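PDB 3B4N: endo-pectate lyase, which probably cleaves polygalacturonate and methylated pectins from within the chain by calcium-dependent elimination, leaving oligosaccharides with unsaturated ends. Local coordinates for residues A[36-41]-A[160-165]; A[173-178]-A[182-187]; A[204-209]-A[224-229]; A[241-244]-A[249-252]. All coordinates share one frame; numbering follows the deposited sequence.

Interaction 1: A[36-41]-A[160-165]. With EDO (1,2-ethanediol), chain G.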
loop_
_atom_site.group_PDB
_atom_site.type_symbol
_atom_site.label_atom_id
_atom_site.label_comp_id
_atom_site.label_asym_id
_atom_site.label_seq_id
_atom_site.Cartn_x
_atom_site.Cartn_y
_atom_site.Cartn_z
ATOM N N GLY A 36 3.612 6.739 8.611
ATOM C CA GLY A 36 3.206 6.972 7.240
ATOM C C GLY A 36 2.775 8.423 7.162
ATOM O O GLY A 36 2.019 8.902 8.015
ATOM N N TRP A 37 3.260 9.151 6.163
ATOM C CA TRP A 37 2.857 10.541 6.042
ATOM C C TRP A 37 2.604 10.917 4.603
ATOM O O TRP A 37 2.992 10.202 3.679
ATOM C CB TRP A 37 3.931 11.475 6.628
ATOM C CG TRP A 37 5.284 11.391 5.953
ATOM C CD1 TRP A 37 5.754 12.182 4.939
ATOM C CD2 TRP A 37 6.318 10.444 6.234
ATOM N NE1 TRP A 37 7.018 11.782 4.573
ATOM C CE2 TRP A 37 7.390 10.717 5.352
ATOM C CE3 TRP A 37 6.444 9.388 7.148
ATOM C CZ2 TRP A 37 8.575 9.968 5.355
ATOM C CZ3 TRP A 37 7.618 8.642 7.153
ATOM C CH2 TRP A 37 8.669 8.937 6.260
ATOM N N SER A 38 1.905 12.027 4.427
ATOM C CA SER A 38 1.670 12.567 3.102
ATOM C C SER A 38 2.139 14.010 3.200
ATOM O O SER A 38 2.070 14.630 4.262
ATOM C CB SER A 38 0.188 12.524 2.715
ATOM O OG SER A 38 -0.592 13.364 3.544
ATOM N N THR A 39 2.661 14.536 2.104
ATOM C CA THR A 39 3.101 15.919 2.092
ATOM C C THR A 39 2.810 16.483 0.717
ATOM O O THR A 39 2.817 15.748 -0.270
ATOM C CB THR A 39 4.621 16.054 2.398
ATOM O OG1 THR A 39 4.970 17.443 2.428
ATOM C CG2 THR A 39 5.469 15.349 1.338
ATOM N N ASP A 40 2.511 17.777 0.658
ATOM C CA ASP A 40 2.269 18.416 -0.628
ATOM C C ASP A 40 3.449 19.311 -1.007
ATOM O O ASP A 40 3.352 20.122 -1.929
ATOM C CB ASP A 40 0.965 19.218 -0.622
ATOM C CG ASP A 40 0.854 20.148 0.555
ATOM O OD1 ASP A 40 1.898 20.541 1.107
ATOM O OD2 ASP A 40 -0.288 20.497 0.925
ATOM N N GLU A 41 4.562 19.172 -0.286
ATOM C CA GLU A 41 5.763 19.943 -0.616
ATOM C C GLU A 41 6.226 19.396 -1.968
ATOM O O GLU A 41 6.403 18.191 -2.128
ATOM C CB GLU A 41 6.849 19.743 0.452
ATOM C CG GLU A 41 8.243 20.207 0.015
ATOM C CD GLU A 41 8.258 21.644 -0.464
ATOM O OE1 GLU A 41 8.908 21.921 -1.497
ATOM O OE2 GLU A 41 7.624 22.497 0.191
ATOM N N THR A 160 -8.659 11.519 -5.343
ATOM C CA THR A 160 -7.583 11.165 -4.430
ATOM C C THR A 160 -8.070 11.186 -2.992
ATOM O O THR A 160 -8.845 12.060 -2.603
ATOM C CB THR A 160 -6.404 12.171 -4.541
ATOM O OG1 THR A 160 -5.814 12.070 -5.839
ATOM C CG2 THR A 160 -5.335 11.885 -3.479
ATOM N N VAL A 161 -7.640 10.208 -2.206
ATOM C CA VAL A 161 -7.970 10.182 -0.795
ATOM C C VAL A 161 -6.640 10.046 -0.058
ATOM O O VAL A 161 -5.741 9.327 -0.508
ATOM C CB VAL A 161 -8.909 9.007 -0.426
ATOM C CG1 VAL A 161 -8.244 7.668 -0.718
ATOM C CG2 VAL A 161 -9.287 9.107 1.043
ATOM N N LYS A 162 -6.480 10.775 1.037
ATOM C CA LYS A 162 -5.236 10.668 1.788
ATOM C C LYS A 162 -5.421 10.720 3.286
ATOM O O LYS A 162 -6.416 11.253 3.783
ATOM C CB LYS A 162 -4.233 11.737 1.344
ATOM C CG LYS A 162 -4.691 13.167 1.466
ATOM C CD LYS A 162 -3.656 14.082 0.808
ATOM C CE LYS A 162 -4.042 15.541 0.869
ATOM N NZ LYS A 162 -3.038 16.370 0.135
ATOM N N ASN A 163 -4.464 10.122 3.994
ATOM C CA ASN A 163 -4.429 10.093 5.453
ATOM C C ASN A 163 -5.668 9.432 6.037
ATOM O O ASN A 163 -6.481 10.074 6.702
ATOM C CB ASN A 163 -4.307 11.523 5.988
ATOM C CG ASN A 163 -3.197 12.303 5.320
ATOM O OD1 ASN A 163 -3.391 13.450 4.913
ATOM N ND2 ASN A 163 -2.034 11.697 5.205
ATOM N N LEU A 164 -5.800 8.133 5.807
ATOM C CA LEU A 164 -6.961 7.397 6.280
ATOM C C LEU A 164 -6.532 6.064 6.849
ATOM O O LEU A 164 -5.603 5.447 6.342
ATOM C CB LEU A 164 -7.921 7.168 5.111
ATOM C CG LEU A 164 -9.202 6.357 5.341
ATOM C CD1 LEU A 164 -10.158 7.127 6.251
ATOM C CD2 LEU A 164 -9.868 6.085 3.993
ATOM N N ARG A 165 -7.209 5.626 7.905
ATOM C CA ARG A 165 -6.917 4.343 8.520
ATOM C C ARG A 165 -8.155 3.475 8.395
ATOM O O ARG A 165 -9.273 3.927 8.640
ATOM C CB ARG A 165 -6.555 4.507 10.004
ATOM C CG ARG A 165 -6.061 3.218 10.671
ATOM C CD ARG A 165 -6.016 3.377 12.189
ATOM N NE ARG A 165 -5.269 4.567 12.584
ATOM C CZ ARG A 165 -3.949 4.615 12.733
ATOM N NH1 ARG A 165 -3.374 5.755 13.082
ATOM N NH2 ARG A 165 -3.208 3.528 12.558
HETATM C C1 EDO G . -0.277 16.941 3.307
HETATM O O1 EDO G . -0.331 15.801 2.284
HETATM C C2 EDO G . -1.645 17.367 3.855
HETATM O O2 EDO G . -2.260 16.134 4.585
#
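S38 meets N163 and K162 across the boundary between the N-terminal antiparallel β region and the β-helix. The polar part comes first. The S38 hydroxyl lies against the end of the N163 side chain, with S38 OG 3.3 Å from N163 CG. The first torsion of S38 (chi1 65°) sets OG between its own N and carbonyl carbon and turns it toward the corner at N163. Both residues are buried.

A molecule of 1,2-ethanediol, probably from the crystallisation liquor, fills in beside them. S38 OG and the diol O1 share a hydrogen bond of 2.8 Å, and either may be the donor. T23 OG1 and D133 OD2 also bind the diol.

N163 sits where the chain turns from strand 160-162 to strand 164-166, in a left-handed backbone conformation (phi 59°, psi 67°). N186 adopts a similar conformation at the next corner and lies beside it. This pairing is consistent with the asparagine ladder known from parallel β-helices of pectate lyases. S38 also packs on N186.

The remaining contact is van der Waals packing. The K162 chain is fully extended beyond CG and passes alongside S38, with K162 CD 4.2 Å from S38 OG. K162 NZ ends 3.5 Å from the diol O1. D40 carries the opposite charge nearby, but its OD2 is 5.0 Å from K162 NZ, too far for direct contact.

Within segment 36-41, T39 OG1 accepts the E41 N-H at 3.2 Å from E41 N, and the N-H points nearly straight at it. This is an ST turn, where strand 32-39 gives way to the loop.

Interaction 2: A[173-178]-A[182-187]. With ZN (zinc ion), chain F; ZN (zinc ion), chain E; ZN (zinc ion), chain D.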
loop_
_atom_site.group_PDB
_atom_site.type_symbol
_atom_site.label_atom_id
_atom_site.label_comp_id
_atom_site.label_asym_id
_atom_site.label_seq_id
_atom_site.Cartn_x
_atom_site.Cartn_y
_atom_site.Cartn_z
ATOM N N ASP A 173 -14.440 -4.326 1.548
ATOM C CA ASP A 173 -13.765 -4.450 0.257
ATOM C C ASP A 173 -12.844 -3.264 -0.048
ATOM O O ASP A 173 -12.709 -2.835 -1.197
ATOM C CB ASP A 173 -14.756 -4.644 -0.891
ATOM C CG ASP A 173 -14.091 -5.222 -2.121
ATOM O OD1 ASP A 173 -14.574 -5.005 -3.245
ATOM O OD2 ASP A 173 -13.068 -5.913 -1.958
ATOM N N GLY A 174 -12.246 -2.718 1.002
ATOM C CA GLY A 174 -11.289 -1.638 0.832
ATOM C C GLY A 174 -11.688 -0.409 0.045
ATOM O O GLY A 174 -12.793 0.108 0.191
ATOM N N ILE A 175 -10.768 0.063 -0.790
ATOM C CA ILE A 175 -10.978 1.273 -1.582
ATOM C C ILE A 175 -11.014 0.982 -3.074
ATOM O O ILE A 175 -10.109 0.347 -3.602
ATOM C CB ILE A 175 -9.849 2.294 -1.308
ATOM C CG1 ILE A 175 -9.773 2.577 0.196
ATOM C CG2 ILE A 175 -10.073 3.564 -2.121
ATOM C CD1 ILE A 175 -8.635 3.513 0.601
ATOM N N HIS A 176 -12.058 1.451 -3.755
ATOM C CA HIS A 176 -12.191 1.247 -5.193
ATOM C C HIS A 176 -11.823 2.465 -6.018
ATOM O O HIS A 176 -12.194 3.584 -5.661
ATOM C CB HIS A 176 -13.639 0.938 -5.586
ATOM C CG HIS A 176 -14.065 -0.469 -5.337
ATOM N ND1 HIS A 176 -15.213 -0.994 -5.888
ATOM C CD2 HIS A 176 -13.527 -1.449 -4.574
ATOM C CE1 HIS A 176 -15.366 -2.240 -5.474
ATOM N NE2 HIS A 176 -14.357 -2.540 -4.674
ATOM N N CYS A 177 -11.075 2.250 -7.094
ATOM C CA CYS A 177 -10.819 3.319 -8.044
ATOM C C CYS A 177 -11.745 2.859 -9.171
ATOM O O CYS A 177 -11.419 1.938 -9.920
ATOM C CB CYS A 177 -9.386 3.328 -8.543
ATOM S SG CYS A 177 -9.140 4.544 -9.883
ATOM N N ASP A 178 -12.912 3.484 -9.288
ATOM C CA ASP A 178 -13.866 3.045 -10.300
ATOM C C ASP A 178 -13.913 3.766 -11.641
ATOM O O ASP A 178 -14.711 3.420 -12.517
ATOM C CB ASP A 178 -15.254 2.965 -9.665
ATOM C CG ASP A 178 -15.391 1.760 -8.737
ATOM O OD1 ASP A 178 -16.297 1.762 -7.891
ATOM O OD2 ASP A 178 -14.585 0.808 -8.856
ATOM N N CYS A 182 -6.947 7.641 -9.967
ATOM C CA CYS A 182 -7.111 7.755 -8.539
ATOM C C CYS A 182 -5.799 7.581 -7.805
ATOM O O CYS A 182 -4.924 6.824 -8.228
ATOM C CB CYS A 182 -8.059 6.683 -8.028
ATOM S SG CYS A 182 -9.569 6.349 -8.991
ATOM N N THR A 183 -5.675 8.293 -6.701
ATOM C CA THR A 183 -4.495 8.189 -5.867
ATOM C C THR A 183 -4.939 7.878 -4.444
ATOM O O THR A 183 -5.865 8.495 -3.907
ATOM C CB THR A 183 -3.662 9.485 -5.913
ATOM O OG1 THR A 183 -3.116 9.636 -7.229
ATOM C CG2 THR A 183 -2.519 9.424 -4.918
ATOM N N ILE A 184 -4.291 6.877 -3.857
ATOM C CA ILE A 184 -4.567 6.429 -2.498
ATOM C C ILE A 184 -3.249 6.728 -1.793
ATOM O O ILE A 184 -2.265 5.998 -1.917
ATOM C CB ILE A 184 -4.940 4.933 -2.517
ATOM C CG1 ILE A 184 -6.216 4.748 -3.353
ATOM C CG2 ILE A 184 -5.111 4.414 -1.104
ATOM C CD1 ILE A 184 -6.621 3.284 -3.567
ATOM N N GLU A 185 -3.256 7.832 -1.056
ATOM C CA GLU A 185 -2.062 8.374 -0.427
ATOM C C GLU A 185 -2.053 8.305 1.090
ATOM O O GLU A 185 -2.926 8.849 1.750
ATOM C CB GLU A 185 -1.933 9.822 -0.911
ATOM C CG GLU A 185 -0.725 10.590 -0.460
ATOM C CD GLU A 185 -0.633 11.934 -1.158
ATOM O OE1 GLU A 185 0.346 12.668 -0.911
ATOM O OE2 GLU A 185 -1.540 12.262 -1.959
ATOM N N ASN A 186 -1.038 7.652 1.635
ATOM C CA ASN A 186 -0.910 7.476 3.074
ATOM C C ASN A 186 -2.151 6.884 3.729
ATOM O O ASN A 186 -2.772 7.493 4.600
ATOM C CB ASN A 186 -0.540 8.783 3.772
ATOM C CG ASN A 186 -0.074 8.543 5.190
ATOM O OD1 ASN A 186 0.592 7.538 5.463
ATOM N ND2 ASN A 186 -0.409 9.454 6.100
ATOM N N VAL A 187 -2.504 5.684 3.293
ATOM C CA VAL A 187 -3.635 4.977 3.869
ATOM C C VAL A 187 -3.044 3.800 4.638
ATOM O O VAL A 187 -2.052 3.201 4.215
ATOM C CB VAL A 187 -4.624 4.484 2.785
ATOM C CG1 VAL A 187 -5.654 3.544 3.414
ATOM C CG2 VAL A 187 -5.343 5.693 2.165
HETATM ZN ZN ZN F . -14.144 -4.640 -4.994
HETATM ZN ZN ZN E . -16.621 -0.057 -7.123
HETATM ZN ZN ZN D . -12.087 -6.805 -3.459
HETATM O O HOH W 1 -16.937 -1.525 -8.466
HETATM O O HOH W 2 -12.131 -6.021 -5.124
HETATM O O HOH W 3 -13.167 -8.395 -3.820
#
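I175 and C177 face I184 and C182 from strands 175-178 and 182-185, which run nearly antiparallel at 160° with axes 8.0 Å apart, too far for backbone pairing. Side chains bridge the gap.

The covalent link is the C177-C182 disulfide, with SG to SG at 2.1 Å and a chi3 of 77°. The two cysteines approach it differently. C177 SG lies anti to its backbone N, and C182 SG lies beside its own N (chi1 -43°). Further along, I175 and I184 run alongside, pointing opposite ways, which brings I175 CG2 to 3.8 Å from I184 CD1. I175 also reaches V187 tip to tip, CD1 to CG1 at 4.1 Å.

The other side of strand 175-178 carries the zinc site. H176 points away from segment 182-187 and bridges two zinc ions, one through ND1 and one through NE2, each at 2.1 Å. D178 OD1 joins H176 ND1 on the first. D173 OD1 joins H176 NE2 on the second, while D173 OD2 binds a third zinc, to which D195 is also a ligand. Water 2 links the second and third ions.

In the β-helix, the contact spans the interior between two of its faces. L156 of strand 154-157 packs against I175, C182 and I184. From strand 203-207, M204 touches C177 and I206 touches I184.

Interaction 3: A[204-209]-A[224-229]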
loop_
_atom_site.group_PDB
_atom_site.type_symbol
_atom_site.label_atom_id
_atom_site.label_comp_id
_atom_site.label_asym_id
_atom_site.label_seq_id
_atom_site.Cartn_x
_atom_site.Cartn_y
_atom_site.Cartn_z
ATOM N N MET A 204 -4.484 3.701 -11.052
ATOM C CA MET A 204 -4.645 3.734 -9.599
ATOM C C MET A 204 -3.234 3.775 -9.002
ATOM O O MET A 204 -2.436 2.859 -9.202
ATOM C CB MET A 204 -5.420 2.502 -9.114
ATOM C CG MET A 204 -5.518 2.420 -7.587
ATOM S SD MET A 204 -6.532 1.044 -7.011
ATOM C CE MET A 204 -5.317 -0.267 -7.061
ATOM N N THR A 205 -2.930 4.849 -8.285
ATOM C CA THR A 205 -1.608 5.033 -7.700
ATOM C C THR A 205 -1.632 4.956 -6.183
ATOM O O THR A 205 -2.418 5.656 -5.542
ATOM C CB THR A 205 -1.033 6.408 -8.106
ATOM O OG1 THR A 205 -0.992 6.498 -9.534
ATOM C CG2 THR A 205 0.375 6.603 -7.549
ATOM N N ILE A 206 -0.786 4.092 -5.620
ATOM C CA ILE A 206 -0.656 3.939 -4.173
ATOM C C ILE A 206 0.621 4.705 -3.826
ATOM O O ILE A 206 1.697 4.376 -4.336
ATOM C CB ILE A 206 -0.464 2.460 -3.765
ATOM C CG1 ILE A 206 -1.558 1.568 -4.374
ATOM C CG2 ILE A 206 -0.445 2.351 -2.246
ATOM C CD1 ILE A 206 -2.991 1.974 -4.043
ATOM N N VAL A 207 0.497 5.726 -2.981
ATOM C CA VAL A 207 1.634 6.567 -2.576
ATOM C C VAL A 207 1.856 6.372 -1.085
ATOM O O VAL A 207 1.134 6.932 -0.253
ATOM C CB VAL A 207 1.364 8.068 -2.870
ATOM C CG1 VAL A 207 2.607 8.897 -2.539
ATOM C CG2 VAL A 207 1.005 8.259 -4.338
ATOM N N GLY A 208 2.870 5.581 -0.748
ATOM C CA GLY A 208 3.113 5.290 0.649
ATOM C C GLY A 208 1.992 4.415 1.189
ATOM O O GLY A 208 1.354 3.660 0.446
ATOM N N GLY A 209 1.774 4.506 2.496
ATOM C CA GLY A 209 0.747 3.703 3.137
ATOM C C GLY A 209 1.367 2.472 3.783
ATOM O O GLY A 209 2.487 2.076 3.449
ATOM N N LYS A 224 -4.662 -11.279 -2.145
ATOM C CA LYS A 224 -4.061 -10.097 -2.746
ATOM C C LYS A 224 -4.303 -8.790 -2.005
ATOM O O LYS A 224 -5.298 -8.620 -1.305
ATOM C CB LYS A 224 -4.519 -9.950 -4.205
ATOM C CG LYS A 224 -5.910 -9.365 -4.408
ATOM C CD LYS A 224 -7.014 -10.238 -3.828
ATOM C CE LYS A 224 -8.381 -9.710 -4.251
ATOM N NZ LYS A 224 -9.498 -10.345 -3.492
ATOM N N VAL A 225 -3.357 -7.872 -2.167
ATOM C CA VAL A 225 -3.454 -6.544 -1.580
ATOM C C VAL A 225 -4.159 -5.656 -2.608
ATOM O O VAL A 225 -5.174 -5.011 -2.300
ATOM C CB VAL A 225 -2.055 -5.972 -1.273
ATOM C CG1 VAL A 225 -2.164 -4.542 -0.783
ATOM C CG2 VAL A 225 -1.384 -6.834 -0.199
ATOM N N LEU A 226 -3.633 -5.654 -3.830
ATOM C CA LEU A 226 -4.191 -4.851 -4.912
ATOM C C LEU A 226 -4.829 -5.734 -5.987
ATOM O O LEU A 226 -4.172 -6.601 -6.577
ATOM C CB LEU A 226 -3.086 -3.971 -5.529
ATOM C CG LEU A 226 -2.297 -3.117 -4.523
ATOM C CD1 LEU A 226 -1.116 -2.428 -5.216
ATOM C CD2 LEU A 226 -3.210 -2.091 -3.882
ATOM N N GLN A 227 -6.124 -5.521 -6.214
ATOM C CA GLN A 227 -6.874 -6.263 -7.225
ATOM C C GLN A 227 -7.014 -5.344 -8.436
ATOM O O GLN A 227 -7.282 -4.156 -8.284
ATOM C CB GLN A 227 -8.253 -6.640 -6.676
ATOM C CG GLN A 227 -9.164 -7.376 -7.657
ATOM C CD GLN A 227 -8.620 -8.727 -8.085
ATOM O OE1 GLN A 227 -7.816 -9.345 -7.386
ATOM N NE2 GLN A 227 -9.077 -9.200 -9.239
ATOM N N HIS A 228 -6.837 -5.887 -9.629
ATOM C CA HIS A 228 -6.883 -5.068 -10.839
ATOM C C HIS A 228 -7.804 -5.731 -11.859
ATOM O O HIS A 228 -7.489 -6.806 -12.395
ATOM C CB HIS A 228 -5.438 -4.934 -11.343
ATOM C CG HIS A 228 -5.234 -3.905 -12.408
ATOM N ND1 HIS A 228 -4.011 -3.295 -12.600
ATOM C CD2 HIS A 228 -6.042 -3.450 -13.395
ATOM C CE1 HIS A 228 -4.077 -2.511 -13.663
ATOM N NE2 HIS A 228 -5.298 -2.587 -14.163
ATOM N N ASN A 229 -8.941 -5.078 -12.105
ATOM C CA ASN A 229 -9.981 -5.588 -13.005
ATOM C C ASN A 229 -10.142 -4.867 -14.335
ATOM O O ASN A 229 -10.513 -5.485 -15.333
ATOM C CB ASN A 229 -11.346 -5.537 -12.311
ATOM C CG ASN A 229 -11.378 -6.295 -11.003
ATOM O OD1 ASN A 229 -12.002 -5.850 -10.038
ATOM N ND2 ASN A 229 -10.724 -7.444 -10.963
#
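L226 points its two methyl groups at I206, and the methyl end of M204 lies close by. All three side chains are buried and apolar.

L226 and I206 come from facing walls and lie side by side, each reaching past the other's end. The touching part of I206 is its CG1-CD1 branch. I206 CG1 lies 4.0 Å from L226 CD2 and 4.1 Å from L226 CD1, so it meets both arms of the leucine fork. The I206 CD1 methyl adds a contact with L226 CD2 at 4.1 Å. Both chi1 and chi2 of I206 are near -55°. This folds the branch back, so that the side of CG1 is presented as well as the terminal methyl.

M204 behaves differently. Its chain runs straight out from the backbone as far as SD, then bends at the last torsion (chi3 84°). The bend brings M204 CE to 4.2 Å from L226 CD2. That one leucine methyl is thus touched by both M204 and I206, of strand 203-207.

Other residues continue the packing. L226 touches V237 and L250, and M204 touches A197 and T235. K224, in the same segment as L226, hydrogen-bonds through NZ to OD1 of D195, a zinc ligand. The L226 side chain itself is about 10 Å from a bound zinc ion.

Aliphatic side chains meeting across the interior from different faces form the core of the right-handed parallel β-helix, the fold of this pectate lyase.

Interaction 4: A[241-244]-A[249-252]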
loop_
_atom_site.group_PDB
_atom_site.type_symbol
_atom_site.label_atom_id
_atom_site.label_comp_id
_atom_site.label_asym_id
_atom_site.label_seq_id
_atom_site.Cartn_x
_atom_site.Cartn_y
_atom_site.Cartn_z
ATOM N N PHE A 241 5.400 2.064 -0.133
ATOM C CA PHE A 241 4.200 1.406 0.389
ATOM C C PHE A 241 4.761 0.179 1.113
ATOM O O PHE A 241 5.561 -0.571 0.550
ATOM C CB PHE A 241 3.336 0.995 -0.804
ATOM C CG PHE A 241 2.115 0.190 -0.455
ATOM C CD1 PHE A 241 1.250 0.587 0.561
ATOM C CD2 PHE A 241 1.782 -0.926 -1.214
ATOM C CE1 PHE A 241 0.066 -0.114 0.814
ATOM C CE2 PHE A 241 0.593 -1.635 -0.969
ATOM C CZ PHE A 241 -0.257 -1.225 0.041
ATOM N N THR A 242 4.347 -0.018 2.357
ATOM C CA THR A 242 4.878 -1.108 3.163
ATOM C C THR A 242 3.851 -2.130 3.582
ATOM O O THR A 242 2.780 -1.777 4.072
ATOM C CB THR A 242 5.536 -0.536 4.424
ATOM O OG1 THR A 242 6.631 0.293 4.033
ATOM C CG2 THR A 242 6.039 -1.645 5.350
ATOM N N LEU A 243 4.197 -3.397 3.385
ATOM C CA LEU A 243 3.332 -4.497 3.777
ATOM C C LEU A 243 3.903 -5.103 5.045
ATOM O O LEU A 243 5.105 -5.362 5.127
ATOM C CB LEU A 243 3.280 -5.579 2.693
ATOM C CG LEU A 243 2.765 -5.164 1.312
ATOM C CD1 LEU A 243 2.630 -6.396 0.449
ATOM C CD2 LEU A 243 1.430 -4.447 1.434
ATOM N N THR A 244 3.044 -5.316 6.032
ATOM C CA THR A 244 3.471 -5.911 7.295
ATOM C C THR A 244 2.645 -7.159 7.559
ATOM O O THR A 244 1.538 -7.311 7.047
ATOM C CB THR A 244 3.292 -4.923 8.473
ATOM O OG1 THR A 244 1.906 -4.616 8.643
ATOM C CG2 THR A 244 4.049 -3.638 8.204
ATOM N N LYS A 249 -0.304 -11.856 -1.967
ATOM C CA LYS A 249 0.464 -11.221 -3.031
ATOM C C LYS A 249 0.160 -9.736 -3.067
ATOM O O LYS A 249 -0.865 -9.288 -2.556
ATOM C CB LYS A 249 0.182 -11.865 -4.394
ATOM C CG LYS A 249 -1.251 -11.863 -4.830
ATOM C CD LYS A 249 -1.385 -12.388 -6.273
ATOM C CE LYS A 249 -0.947 -13.845 -6.416
ATOM N NZ LYS A 249 -1.835 -14.801 -5.687
ATOM N N LEU A 250 1.068 -8.963 -3.649
ATOM C CA LEU A 250 0.879 -7.524 -3.731
ATOM C C LEU A 250 -0.143 -7.125 -4.780
ATOM O O LEU A 250 -1.023 -6.308 -4.510
ATOM C CB LEU A 250 2.212 -6.839 -4.046
ATOM C CG LEU A 250 2.173 -5.336 -4.356
ATOM C CD1 LEU A 250 1.651 -4.546 -3.155
ATOM C CD2 LEU A 250 3.571 -4.882 -4.744
ATOM N N TRP A 251 -0.050 -7.718 -5.965
ATOM C CA TRP A 251 -0.938 -7.343 -7.062
ATOM C C TRP A 251 -1.276 -8.518 -7.943
ATOM O O TRP A 251 -0.418 -9.352 -8.247
ATOM C CB TRP A 251 -0.245 -6.262 -7.900
ATOM C CG TRP A 251 -0.919 -5.868 -9.184
ATOM C CD1 TRP A 251 -1.799 -4.831 -9.371
ATOM C CD2 TRP A 251 -0.665 -6.414 -10.482
ATOM N NE1 TRP A 251 -2.091 -4.694 -10.711
ATOM C CE2 TRP A 251 -1.406 -5.652 -11.414
ATOM C CE3 TRP A 251 0.128 -7.472 -10.949
ATOM C CZ2 TRP A 251 -1.378 -5.914 -12.788
ATOM C CZ3 TRP A 251 0.154 -7.731 -12.318
ATOM C CH2 TRP A 251 -0.595 -6.954 -13.219
ATOM N N ARG A 252 -2.538 -8.582 -8.346
ATOM C CA ARG A 252 -2.989 -9.633 -9.237
ATOM C C ARG A 252 -3.883 -9.078 -10.332
ATOM O O ARG A 252 -4.867 -8.379 -10.063
ATOM C CB ARG A 252 -3.763 -10.706 -8.468
ATOM C CG ARG A 252 -4.211 -11.901 -9.320
ATOM C CD ARG A 252 -3.023 -12.623 -9.972
ATOM N NE ARG A 252 -3.367 -13.980 -10.413
ATOM C CZ ARG A 252 -3.557 -14.351 -11.678
ATOM N NH1 ARG A 252 -3.864 -15.615 -11.962
ATOM N NH2 ARG A 252 -3.432 -13.471 -12.662
#
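The hydrophobic interior of the parallel β-helix holds L250, which meets F241 and L243 from another face. Strand 241-244 supplies the ring and one leucine. Segment 249-252 turns a corner at L250 and supplies the other.

A single methyl group does most of the touching. L250 CD1 comes to the edge of the F241 ring, near its plane, at 3.8 Å from F241 CE2. It lies 4.1 Å from F241 CD2, so the methyl sits beside that ring bond and not over a face. The two side chains pass in opposite directions. F241 CG is anti to the backbone N (chi1 175°), and this extends the ring inward.

L243 meets the same methyl from a different direction. Its side chain crosses that of L250 at about a right angle, with L243 CD1 4.2 Å from L250 CD1. L250 CD1 is therefore shared by an aromatic edge and an aliphatic branch. L250 leaves its backbone at an angle to strand 241-244, and its CD1 branch reaches across to it.

The L243 side chain is about 11 Å from the bound calcium ion and about 6 Å from the side chain of I192, a calcium ligand. Strand 241-244 lies between parallel strands 210-213 and 271-274, and A211 of the former packs on both F241 and L243. Strand 246-253 lies between 224-228 and 276-284. V225 packs on F241 and L243, and I277 on L243.

In the fold
The four contacts follow one another along the chain, each closing before the next opens. Interaction 1 joins the N-terminal antiparallel region to the β-helix. Interactions 2, 3 and 4 lie inside the β-helix, and each ties two of its faces together. The centres of interactions 2 and 3 are about 7 Å apart, and those of 3 and 4 about 8 Å apart. The centres of 1 and 4 are about 18 Å apart. Strands 160-162, 181-189 and 203-207 lie side by side, linking interactions 1 to 3. Strands 224-228 and 246-253 link 3 to 4. Interactions 2 to 4 are part of the packed interior, while zinc-binding H176 and D178 point away from it.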